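Local coordinates for protein putative GTP pyrophosphokinase (Streptococcus mutans, PDB 3L9D) that probably transfers pyrophosphate from ATP to GTP, the first step in making the alarmone ppGpp, at residues L108-Q113 with N119-L124; E123-R128 with I172-L177. All coordinates share one frame; numbering follows the deposited sequence.

Contact 1: residues L108-Q113 with N119-L124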
loop_
_atom_site.group_PDB
_atom_site.type_symbol
_atom_site.label_atom_id
_atom_site.label_comp_id
_atom_site.label_asym_id
_atom_site.label_seq_id
_atom_site.Cartn_x
_atom_site.Cartn_y
_atom_site.Cartn_z
ATOM N N LEU A 108 -4.586 1.903 -0.374
ATOM C CA LEU A 108 -3.964 2.010 -1.686
ATOM C C LEU A 108 -2.650 1.267 -1.771
ATOM O O LEU A 108 -1.940 1.124 -0.783
ATOM C CB LEU A 108 -3.762 3.468 -2.081
ATOM C CG LEU A 108 -5.005 4.133 -2.670
ATOM C CD1 LEU A 108 -5.509 5.223 -1.776
ATOM C CD2 LEU A 108 -4.700 4.660 -4.068
ATOM N N ARG A 109 -2.326 0.798 -2.964
ATOM C CA ARG A 109 -1.083 0.079 -3.175
ATOM C C ARG A 109 -0.296 0.670 -4.322
ATOM O O ARG A 109 -0.790 0.746 -5.431
ATOM C CB ARG A 109 -1.352 -1.392 -3.464
ATOM C CG ARG A 109 -1.929 -2.111 -2.298
ATOM C CD ARG A 109 -1.533 -3.561 -2.321
ATOM N NE ARG A 109 -2.033 -4.218 -1.118
ATOM C CZ ARG A 109 -2.746 -5.340 -1.128
ATOM N NH1 ARG A 109 -3.027 -5.929 -2.294
ATOM N NH2 ARG A 109 -3.169 -5.868 0.025
ATOM N N ILE A 110 0.938 1.076 -4.048
ATOM C CA ILE A 110 1.820 1.570 -5.091
ATOM C C ILE A 110 2.861 0.500 -5.367
ATOM O O ILE A 110 3.712 0.217 -4.517
ATOM C CB ILE A 110 2.456 2.908 -4.683
ATOM C CG1 ILE A 110 1.341 3.945 -4.458
ATOM C CG2 ILE A 110 3.462 3.369 -5.714
ATOM C CD1 ILE A 110 1.798 5.340 -4.020
ATOM N N MET A 111 2.765 -0.126 -6.535
ATOM C CA MET A 111 3.711 -1.165 -6.945
ATOM C C MET A 111 4.942 -0.553 -7.608
ATOM O O MET A 111 4.842 0.116 -8.635
ATOM C CB MET A 111 3.037 -2.170 -7.886
ATOM C CG MET A 111 2.866 -3.562 -7.287
ATOM S SD MET A 111 1.882 -3.563 -5.762
ATOM C CE MET A 111 0.263 -3.146 -6.419
ATOM N N VAL A 112 6.105 -0.776 -7.007
ATOM C CA VAL A 112 7.371 -0.281 -7.536
ATOM C C VAL A 112 8.200 -1.438 -8.064
ATOM O O VAL A 112 8.023 -2.570 -7.627
ATOM C CB VAL A 112 8.211 0.452 -6.453
ATOM C CG1 VAL A 112 7.487 1.715 -5.943
ATOM C CG2 VAL A 112 8.577 -0.515 -5.304
ATOM N N GLN A 113 9.101 -1.140 -9.001
ATOM C CA GLN A 113 9.976 -2.141 -9.588
ATOM C C GLN A 113 11.149 -2.574 -8.688
ATOM O O GLN A 113 11.444 -3.769 -8.603
ATOM C CB GLN A 113 10.503 -1.699 -10.960
ATOM C CG GLN A 113 11.122 -2.891 -11.732
ATOM C CD GLN A 113 11.722 -2.545 -13.089
ATOM O OE1 GLN A 113 11.953 -1.373 -13.424
ATOM N NE2 GLN A 113 11.996 -3.581 -13.873
ATOM N N ASN A 119 11.915 4.704 -1.566
ATOM C CA ASN A 119 12.246 6.005 -0.983
ATOM C C ASN A 119 11.923 7.158 -1.930
ATOM O O ASN A 119 11.530 8.242 -1.488
ATOM C CB ASN A 119 13.703 6.070 -0.504
ATOM C CG ASN A 119 13.948 5.250 0.769
ATOM O OD1 ASN A 119 13.050 5.067 1.604
ATOM N ND2 ASN A 119 15.182 4.756 0.924
ATOM N N ASP A 120 12.070 6.932 -3.232
ATOM C CA ASP A 120 11.686 7.954 -4.204
ATOM C C ASP A 120 10.164 8.178 -4.179
ATOM O O ASP A 120 9.697 9.316 -4.122
ATOM C CB ASP A 120 12.185 7.616 -5.611
ATOM C CG ASP A 120 13.693 7.406 -5.664
ATOM O OD1 ASP A 120 14.433 8.141 -4.962
ATOM O OD2 ASP A 120 14.136 6.500 -6.412
ATOM N N VAL A 121 9.390 7.096 -4.194
ATOM C CA VAL A 121 7.954 7.237 -4.016
ATOM C C VAL A 121 7.651 7.989 -2.727
ATOM O O VAL A 121 6.684 8.754 -2.654
ATOM C CB VAL A 121 7.247 5.887 -3.962
ATOM C CG1 VAL A 121 5.817 6.070 -3.408
ATOM C CG2 VAL A 121 7.269 5.225 -5.343
ATOM N N LEU A 122 8.490 7.782 -1.711
ATOM C CA LEU A 122 8.272 8.384 -0.388
ATOM C C LEU A 122 8.504 9.889 -0.435
ATOM O O LEU A 122 7.661 10.654 0.006
ATOM C CB LEU A 122 9.176 7.723 0.655
ATOM C CG LEU A 122 8.579 6.935 1.830
ATOM C CD1 LEU A 122 7.085 6.596 1.663
ATOM C CD2 LEU A 122 9.436 5.702 2.189
ATOM N N GLU A 123 9.636 10.309 -0.993
ATOM C CA GLU A 123 9.932 11.738 -1.158
ATOM C C GLU A 123 8.805 12.492 -1.863
ATOM O O GLU A 123 8.479 13.630 -1.494
ATOM C CB GLU A 123 11.246 11.960 -1.921
ATOM C CG GLU A 123 12.471 11.337 -1.276
ATOM N N LEU A 124 8.222 11.858 -2.875
ATOM C CA LEU A 124 7.130 12.455 -3.624
ATOM C C LEU A 124 5.904 12.621 -2.741
ATOM O O LEU A 124 5.271 13.676 -2.734
ATOM C CB LEU A 124 6.782 11.597 -4.844
ATOM C CG LEU A 124 7.838 11.545 -5.949
ATOM C CD1 LEU A 124 7.866 10.198 -6.631
ATOM C CD2 LEU A 124 7.597 12.662 -6.939
#
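V121 overlaps two side chains of strand 106-112 at once, one with each of its methyl groups. CG2 of V121 meets CG1 of V112 at 3.6 Å, and these two branched side chains come together at a slant, methyl to methyl. CG1 of V121 meets CD1 of I110 at 4.1 Å, and this pair comes together tip to tip. The fork of V121 explains the division. A chi1 of 165° puts its CG1 anti to the backbone N, on the I110 side, and leaves CG2 beside that N, facing V112. With chi2 of I110 at 179° the CG1-CD1 arm is extended, and CD1 is the atom that reaches V121, whereas V112 is shorter and uses a branch methyl. I110 and V112 are two apart on the strand, so both project from the face that helix 117-126 covers. M111, between them, points away and packs on L177 and N180 of helix 177-193. The backbones stay well apart, with CA of V112 and CA of V121 8.3 Å from each other. I174 of the adjacent strand also touches V112 and V121, F55 of helix 42-64 touches I110, and P70 touches V121. The contact thus joins a strand to the helix that follows it, as part of the core on one face of the mixed sheet. All three residues are buried and only methyl carbons meet. The link is therefore dispersive and hydrophobic, without the directional hold of a polar bond.

Contact 2: residues E123-R128 with I172-L177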
loop_
_atom_site.group_PDB
_atom_site.type_symbol
_atom_site.label_atom_id
_atom_site.label_comp_id
_atom_site.label_asym_id
_atom_site.label_seq_id
_atom_site.Cartn_x
_atom_site.Cartn_y
_atom_site.Cartn_z
ATOM N N GLU A 123 9.636 10.309 -0.993
ATOM C CA GLU A 123 9.932 11.738 -1.158
ATOM C C GLU A 123 8.805 12.492 -1.863
ATOM O O GLU A 123 8.479 13.630 -1.494
ATOM C CB GLU A 123 11.246 11.960 -1.921
ATOM C CG GLU A 123 12.471 11.337 -1.276
ATOM N N LEU A 124 8.222 11.858 -2.875
ATOM C CA LEU A 124 7.130 12.455 -3.624
ATOM C C LEU A 124 5.904 12.621 -2.741
ATOM O O LEU A 124 5.271 13.676 -2.734
ATOM C CB LEU A 124 6.782 11.597 -4.844
ATOM C CG LEU A 124 7.838 11.545 -5.949
ATOM C CD1 LEU A 124 7.866 10.198 -6.631
ATOM C CD2 LEU A 124 7.597 12.662 -6.939
ATOM N N LEU A 125 5.568 11.567 -2.006
ATOM C CA LEU A 125 4.378 11.565 -1.164
ATOM C C LEU A 125 4.437 12.640 -0.071
ATOM O O LEU A 125 3.441 13.338 0.192
ATOM C CB LEU A 125 4.193 10.185 -0.533
ATOM C CG LEU A 125 3.118 9.246 -1.069
ATOM C CD1 LEU A 125 2.930 9.409 -2.553
ATOM C CD2 LEU A 125 3.453 7.801 -0.689
ATOM N N ARG A 126 5.608 12.778 0.553
ATOM C CA ARG A 126 5.822 13.743 1.641
ATOM C C ARG A 126 5.754 15.201 1.186
ATOM O O ARG A 126 5.379 16.084 1.969
ATOM C CB ARG A 126 7.175 13.506 2.291
ATOM C CG ARG A 126 7.281 12.250 3.099
ATOM C CD ARG A 126 8.651 12.144 3.756
ATOM N NE ARG A 126 8.886 10.785 4.214
ATOM C CZ ARG A 126 9.936 10.046 3.876
ATOM N NH1 ARG A 126 10.905 10.545 3.106
ATOM N NH2 ARG A 126 10.029 8.812 4.339
ATOM N N GLN A 127 6.128 15.458 -0.070
ATOM C CA GLN A 127 6.084 16.826 -0.609
ATOM C C GLN A 127 4.741 17.232 -1.269
ATOM O O GLN A 127 4.608 18.356 -1.745
ATOM C CB GLN A 127 7.254 17.082 -1.569
ATOM C CG GLN A 127 7.214 16.216 -2.834
ATOM C CD GLN A 127 7.201 17.022 -4.145
ATOM O OE1 GLN A 127 7.340 16.454 -5.248
ATOM N NE2 GLN A 127 7.034 18.349 -4.030
ATOM N N ARG A 128 3.760 16.329 -1.306
ATOM C CA ARG A 128 2.427 16.681 -1.804
ATOM C C ARG A 128 1.696 17.592 -0.810
ATOM O O ARG A 128 1.932 17.522 0.394
ATOM C CB ARG A 128 1.585 15.434 -2.102
ATOM C CG ARG A 128 2.116 14.534 -3.205
ATOM C CD ARG A 128 1.058 13.530 -3.637
ATOM N NE ARG A 128 -0.097 14.124 -4.320
ATOM C CZ ARG A 128 -0.283 14.163 -5.642
ATOM N NH1 ARG A 128 0.606 13.658 -6.490
ATOM N NH2 ARG A 128 -1.370 14.725 -6.123
ATOM N N ILE A 172 -1.609 3.838 2.404
ATOM C CA ILE A 172 -0.856 3.559 1.197
ATOM C C ILE A 172 0.252 2.553 1.481
ATOM O O ILE A 172 1.154 2.811 2.280
ATOM C CB ILE A 172 -0.212 4.849 0.676
ATOM C CG1 ILE A 172 -1.283 5.902 0.449
ATOM C CG2 ILE A 172 0.551 4.597 -0.604
ATOM C CD1 ILE A 172 -0.747 7.309 0.453
ATOM N N GLN A 173 0.202 1.396 0.844
ATOM C CA GLN A 173 1.323 0.467 0.958
ATOM C C GLN A 173 2.157 0.486 -0.299
ATOM O O GLN A 173 1.611 0.468 -1.408
ATOM C CB GLN A 173 0.852 -0.953 1.265
ATOM C CG GLN A 173 0.277 -1.065 2.662
ATOM C CD GLN A 173 -0.115 -2.469 3.004
ATOM O OE1 GLN A 173 0.588 -3.417 2.663
ATOM N NE2 GLN A 173 -1.250 -2.621 3.674
ATOM N N ILE A 174 3.473 0.529 -0.121
ATOM C CA ILE A 174 4.405 0.571 -1.237
ATOM C C ILE A 174 5.166 -0.769 -1.301
ATOM O O ILE A 174 5.718 -1.232 -0.302
ATOM C CB ILE A 174 5.347 1.783 -1.076
ATOM C CG1 ILE A 174 4.514 3.030 -0.744
ATOM C CG2 ILE A 174 6.198 1.992 -2.323
ATOM C CD1 ILE A 174 5.302 4.223 -0.262
ATOM N N ARG A 175 5.191 -1.401 -2.469
ATOM C CA ARG A 175 5.668 -2.782 -2.563
ATOM C C ARG A 175 6.346 -3.078 -3.881
ATOM O O ARG A 175 5.949 -2.553 -4.917
ATOM C CB ARG A 175 4.480 -3.737 -2.445
ATOM C CG ARG A 175 3.820 -3.766 -1.092
ATOM C CD ARG A 175 2.638 -4.702 -1.098
ATOM N NE ARG A 175 2.045 -4.871 0.227
ATOM C CZ ARG A 175 1.015 -5.672 0.487
ATOM N NH1 ARG A 175 0.461 -6.384 -0.486
ATOM N NH2 ARG A 175 0.544 -5.770 1.720
ATOM N N THR A 176 7.337 -3.963 -3.867
ATOM C CA THR A 176 7.785 -4.565 -5.130
ATOM C C THR A 176 6.757 -5.580 -5.637
ATOM O O THR A 176 5.860 -6.008 -4.914
ATOM C CB THR A 176 9.179 -5.248 -5.029
ATOM O OG1 THR A 176 9.190 -6.221 -3.970
ATOM C CG2 THR A 176 10.250 -4.222 -4.793
ATOM N N LEU A 177 6.887 -5.966 -6.895
ATOM C CA LEU A 177 6.012 -6.977 -7.447
ATOM C C LEU A 177 6.102 -8.260 -6.584
ATOM O O LEU A 177 5.076 -8.842 -6.188
ATOM C CB LEU A 177 6.401 -7.220 -8.904
ATOM C CG LEU A 177 6.128 -6.089 -9.925
ATOM C CD1 LEU A 177 5.601 -4.765 -9.281
ATOM C CD2 LEU A 177 7.352 -5.803 -10.850
#
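This is a small apolar helix-to-sheet contact, buried in the core where the end of helix 117-126 lies over strand 164-176. L125 makes it with one methyl. CD2 of L125 meets CD1 of I174 at 4.1 Å, the two side chains reaching toward each other tip to tip. The same CD2 of L125 lies 4.3 Å from CG2 of I172, a branch methyl where I174 uses the end of its chain. In I174, CG1 lies beside the backbone N (chi1 -48°), anti to the carbonyl carbon, and a chi2 of 167° extends CD1 toward the helix. F55 of helix 42-64 touches both L125 and I172, so a second helix shares this core. Between the two isoleucines, Q173 belongs to a polar cluster instead. OE1 of Q173 takes a weak, bent hydrogen bond from NH2 of R175. NH2 of R175 also bonds to the hydroxyl of Y148. The strand thus alternates apolar and polar residues from I172 to R175. Across the contact itself, a single leucine methyl serves two isoleucines of the strand, and burial of the three aliphatic side chains is what joins the helix end to it.

Contacts 1 and 2 are parts of one core, with centres about 3 Å apart. Both use helix 117-126: V121 in contact 1 and L125, one turn later, in contact 2. Their strands, 106-112 and 164-176, are parallel neighbours in the mixed sheet. Probable backbone hydrogen bonds join them, from N of Q173 to O of L108 (2.7 Å) and from N of V112 to O of R175 (2.7 Å). Side chains also bridge the two: CD1 of L122 packs on CD1 of I174 at 3.5 Å. The four segments lie within the RelA/SpoT family region, and both contacts are apolar core packing between the helix and the sheet.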